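Local coordinates for hypothetical membrane protein (Corynebacterium glutamicum, PDB 6JSB) that binds heme and probably passes it along the heme-uptake machinery of Corynebacteria, at residues V75-H80 against L99-P104. Residues are numbered along the deposited sequence; the frame is centred on the assembly and turned at random.
Sequences VHWTGH and LDFSNP. With HEM (protoporphyrin IX containing Fe), chain C.
Several groups of the neighbouring strand crowd round the carbonyl oxygen of Leu99: the backbone N of Trp77 reaches Leu99 O at 2.8 Å in a nearly straight hydrogen bond, the CA-H of His76 adds a weak contact, and the imidazole of His76 lies against the oxygen with its ring edge, CD2 being 3.3 Å from Leu99 O, which sits near the ring plane. Leu99 N returns a bond to Trp77 O, and Val75 and Phe101 exchange a second reciprocal pair, with Val75 N to Phe101 O at 2.9 Å. Between these two hydrogen-bonded pairs stands the non-hydrogen-bonded pair His76 and Asp100, where His76 CA and Asp100 CA lie 4.3 Å apart and Asp100 CA offers its hydrogen to Val75 O. Here is antiparallel pairing in textbook form, joining strands 68-81 and 95-109 in the large antiparallel sheet of this HtaA-family domain, with side chains alternating between two faces. On one face, the Trp77 indole leans toward the partner strand because chi1 of -63° sets CG beside its own backbone N. Leu99 CD2 covers one side of the indole near its rim and Val75 CG1 the other, while the far corner, Trp77 CH2, meets Phe101 CD2 at 3.7 Å with the two ring planes 80° apart. Indole NE1 is satisfied by Asn21. On the other face, Asp100 OD1 comes within 3.4 Å of His76 CB, yet the polar ends have their strongest partners outside this pair: Asp100 OD1 in a salt bridge with Arg43, His76 NE2 in a hydrogen bond to Asp98 OD1 of the same partner strand. Farther along strand 68-81, His80 lays its ring face over a heme pyrrole, and its NE2 hydrogen-bonds the hydroxyl of Tyr23, the axial ligand of the iron.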
loop_
_atom_site.group_PDB
_atom_site.type_symbol
_atom_site.label_atom_id
_atom_site.label_comp_id
_atom_site.label_asym_id
_atom_site.label_seq_id
_atom_site.Cartn_x
_atom_site.Cartn_y
_atom_site.Cartn_z
ATOM N N VAL A 75 5.273 -1.592 4.017
ATOM C CA VAL A 75 5.442 -0.246 4.582
ATOM C C VAL A 75 4.719 -0.193 5.924
ATOM O O VAL A 75 3.599 -0.689 6.037
ATOM C CB VAL A 75 4.889 0.844 3.646
ATOM C CG1 VAL A 75 5.026 2.196 4.316
ATOM C CG2 VAL A 75 5.634 0.821 2.290
ATOM N N HIS A 76 5.351 0.423 6.931
ATOM C CA HIS A 76 4.795 0.457 8.294
ATOM C C HIS A 76 4.742 1.915 8.720
ATOM O O HIS A 76 5.794 2.585 8.731
ATOM C CB HIS A 76 5.730 -0.324 9.237
ATOM C CG HIS A 76 5.219 -0.488 10.632
ATOM N ND1 HIS A 76 6.080 -0.675 11.696
ATOM C CD2 HIS A 76 3.965 -0.509 11.140
ATOM C CE1 HIS A 76 5.368 -0.807 12.810
ATOM N NE2 HIS A 76 4.082 -0.725 12.505
ATOM N N TRP A 77 3.561 2.408 9.109
ATOM C CA TRP A 77 3.416 3.771 9.631
ATOM C C TRP A 77 3.075 3.716 11.123
ATOM O O TRP A 77 2.219 2.913 11.537
ATOM C CB TRP A 77 2.255 4.498 8.970
ATOM C CG TRP A 77 2.329 4.753 7.483
ATOM C CD1 TRP A 77 2.574 5.976 6.888
ATOM C CD2 TRP A 77 2.007 3.839 6.416
ATOM N NE1 TRP A 77 2.474 5.859 5.518
ATOM C CE2 TRP A 77 2.151 4.545 5.204
ATOM C CE3 TRP A 77 1.655 2.462 6.377
ATOM C CZ2 TRP A 77 1.896 3.947 3.949
ATOM C CZ3 TRP A 77 1.412 1.868 5.159
ATOM C CH2 TRP A 77 1.550 2.605 3.941
ATOM N N THR A 78 3.678 4.604 11.918
ATOM C CA THR A 78 3.379 4.622 13.351
ATOM C C THR A 78 3.274 6.073 13.813
ATOM O O THR A 78 4.132 6.901 13.494
ATOM C CB THR A 78 4.483 3.920 14.181
ATOM O OG1 THR A 78 5.779 4.238 13.682
ATOM C CG2 THR A 78 4.330 2.371 14.072
ATOM N N GLY A 79 2.237 6.364 14.590
ATOM C CA GLY A 79 2.097 7.679 15.208
ATOM C C GLY A 79 1.171 7.661 16.423
ATOM O O GLY A 79 0.655 6.620 16.840
ATOM N N HIS A 80 1.016 8.832 17.050
ATOM C CA HIS A 80 0.144 8.976 18.218
ATOM C C HIS A 80 0.528 7.993 19.330
ATOM O O HIS A 80 -0.304 7.285 19.869
ATOM C CB HIS A 80 -1.363 8.811 17.850
ATOM C CG HIS A 80 -1.839 9.832 16.855
ATOM N ND1 HIS A 80 -2.162 11.130 17.215
ATOM C CD2 HIS A 80 -2.081 9.726 15.517
ATOM C CE1 HIS A 80 -2.535 11.789 16.115
ATOM N NE2 HIS A 80 -2.498 10.957 15.084
ATOM N N LEU A 99 -0.094 1.029 11.421
ATOM C CA LEU A 99 -0.653 0.562 10.142
ATOM C C LEU A 99 0.449 -0.078 9.297
ATOM O O LEU A 99 1.545 0.479 9.168
ATOM C CB LEU A 99 -1.218 1.778 9.370
ATOM C CG LEU A 99 -1.604 1.516 7.907
ATOM C CD1 LEU A 99 -2.801 0.561 7.750
ATOM C CD2 LEU A 99 -1.980 2.870 7.258
ATOM N N ASP A 100 0.175 -1.235 8.716
ATOM C CA ASP A 100 1.173 -1.904 7.895
ATOM C C ASP A 100 0.484 -2.428 6.651
ATOM O O ASP A 100 -0.573 -3.068 6.770
ATOM C CB ASP A 100 1.792 -3.062 8.651
ATOM C CG ASP A 100 3.003 -3.601 7.962
ATOM O OD1 ASP A 100 4.156 -3.233 8.341
ATOM O OD2 ASP A 100 2.842 -4.436 7.044
ATOM N N PHE A 101 1.017 -2.113 5.461
ATOM C CA PHE A 101 0.543 -2.674 4.198
ATOM C C PHE A 101 1.663 -3.507 3.600
ATOM O O PHE A 101 2.786 -3.021 3.496
ATOM C CB PHE A 101 0.182 -1.576 3.181
ATOM C CG PHE A 101 -1.099 -0.822 3.463
ATOM C CD1 PHE A 101 -2.174 -1.437 4.047
ATOM C CD2 PHE A 101 -1.291 0.451 2.989
ATOM C CE1 PHE A 101 -3.415 -0.751 4.211
ATOM C CE2 PHE A 101 -2.517 1.155 3.206
ATOM C CZ PHE A 101 -3.564 0.542 3.820
ATOM N N SER A 102 1.342 -4.709 3.103
ATOM C CA SER A 102 2.429 -5.477 2.496
ATOM C C SER A 102 1.871 -6.352 1.378
ATOM O O SER A 102 0.665 -6.584 1.286
ATOM C CB SER A 102 3.194 -6.293 3.526
ATOM O OG SER A 102 2.358 -7.262 4.124
ATOM N N ASN A 103 2.771 -6.807 0.493
ATOM C CA ASN A 103 2.412 -7.667 -0.631
ATOM C C ASN A 103 1.169 -7.245 -1.433
ATOM O O ASN A 103 0.250 -8.033 -1.611
ATOM C CB ASN A 103 2.213 -9.098 -0.132
ATOM C CG ASN A 103 3.423 -9.621 0.532
ATOM O OD1 ASN A 103 4.529 -9.552 -0.034
ATOM N ND2 ASN A 103 3.260 -10.093 1.766
ATOM N N PRO A 104 1.141 -6.033 -1.947
ATOM C CA PRO A 104 -0.030 -5.638 -2.743
ATOM C C PRO A 104 -0.141 -6.450 -4.019
ATOM O O PRO A 104 0.855 -6.885 -4.605
ATOM C CB PRO A 104 0.191 -4.169 -3.063
ATOM C CG PRO A 104 1.620 -3.795 -2.573
ATOM C CD PRO A 104 2.211 -4.993 -1.881
HETATM C CHA HEM C . -6.298 12.739 10.190
HETATM C CHB HEM C . -5.740 13.080 14.993
HETATM C CHC HEM C . -5.729 8.198 15.243
HETATM C CHD HEM C . -5.952 7.885 10.360
HETATM C C1A HEM C . -6.227 13.226 11.480
HETATM C C2A HEM C . -6.416 14.625 11.816
HETATM C C3A HEM C . -6.255 14.760 13.153
HETATM C C4A HEM C . -5.970 13.423 13.674
HETATM C CMA HEM C . -6.351 16.065 14.002
HETATM C CAA HEM C . -6.753 15.719 10.781
HETATM C CBA HEM C . -5.473 16.402 10.320
HETATM C CGA HEM C . -5.761 17.213 9.076
HETATM O O1A HEM C . -4.837 17.945 8.624
HETATM O O2A HEM C . -6.911 17.102 8.542
HETATM C C1B HEM C . -5.681 11.799 15.466
HETATM C C2B HEM C . -5.522 11.429 16.873
HETATM C C3B HEM C . -5.526 10.087 16.951
HETATM C C4B HEM C . -5.656 9.539 15.595
HETATM C CMB HEM C . -5.431 12.493 18.003
HETATM C CAB HEM C . -5.389 9.164 18.199
HETATM C CBB HEM C . -4.844 9.600 19.338
HETATM C C1C HEM C . -5.776 7.674 13.947
HETATM C C2C HEM C . -5.751 6.272 13.604
HETATM C C3C HEM C . -5.764 6.166 12.254
HETATM C C4C HEM C . -5.869 7.515 11.705
HETATM C CMC HEM C . -5.591 5.103 14.611
HETATM C CAC HEM C . -5.687 4.830 11.537
HETATM C CBC HEM C . -5.089 4.782 10.355
HETATM C C1D HEM C . -6.079 9.184 9.913
HETATM C C2D HEM C . -6.231 9.558 8.525
HETATM C C3D HEM C . -6.329 10.902 8.446
HETATM C C4D HEM C . -6.217 11.430 9.796
HETATM C CMD HEM C . -6.332 8.524 7.382
HETATM C CAD HEM C . -6.506 11.732 7.137
HETATM C CBD HEM C . -5.087 12.203 6.723
HETATM C CGD HEM C . -5.234 12.981 5.417
HETATM O O1D HEM C . -5.750 14.148 5.499
HETATM O O2D HEM C . -4.852 12.395 4.345
HETATM N NA HEM C . -5.971 12.479 12.650
HETATM N NB HEM C . -5.715 10.630 14.734
HETATM N NC HEM C . -5.873 8.402 12.757
HETATM N ND HEM C . -6.052 10.347 10.633
HETATM FE FE HEM C . -5.652 10.373 12.679
#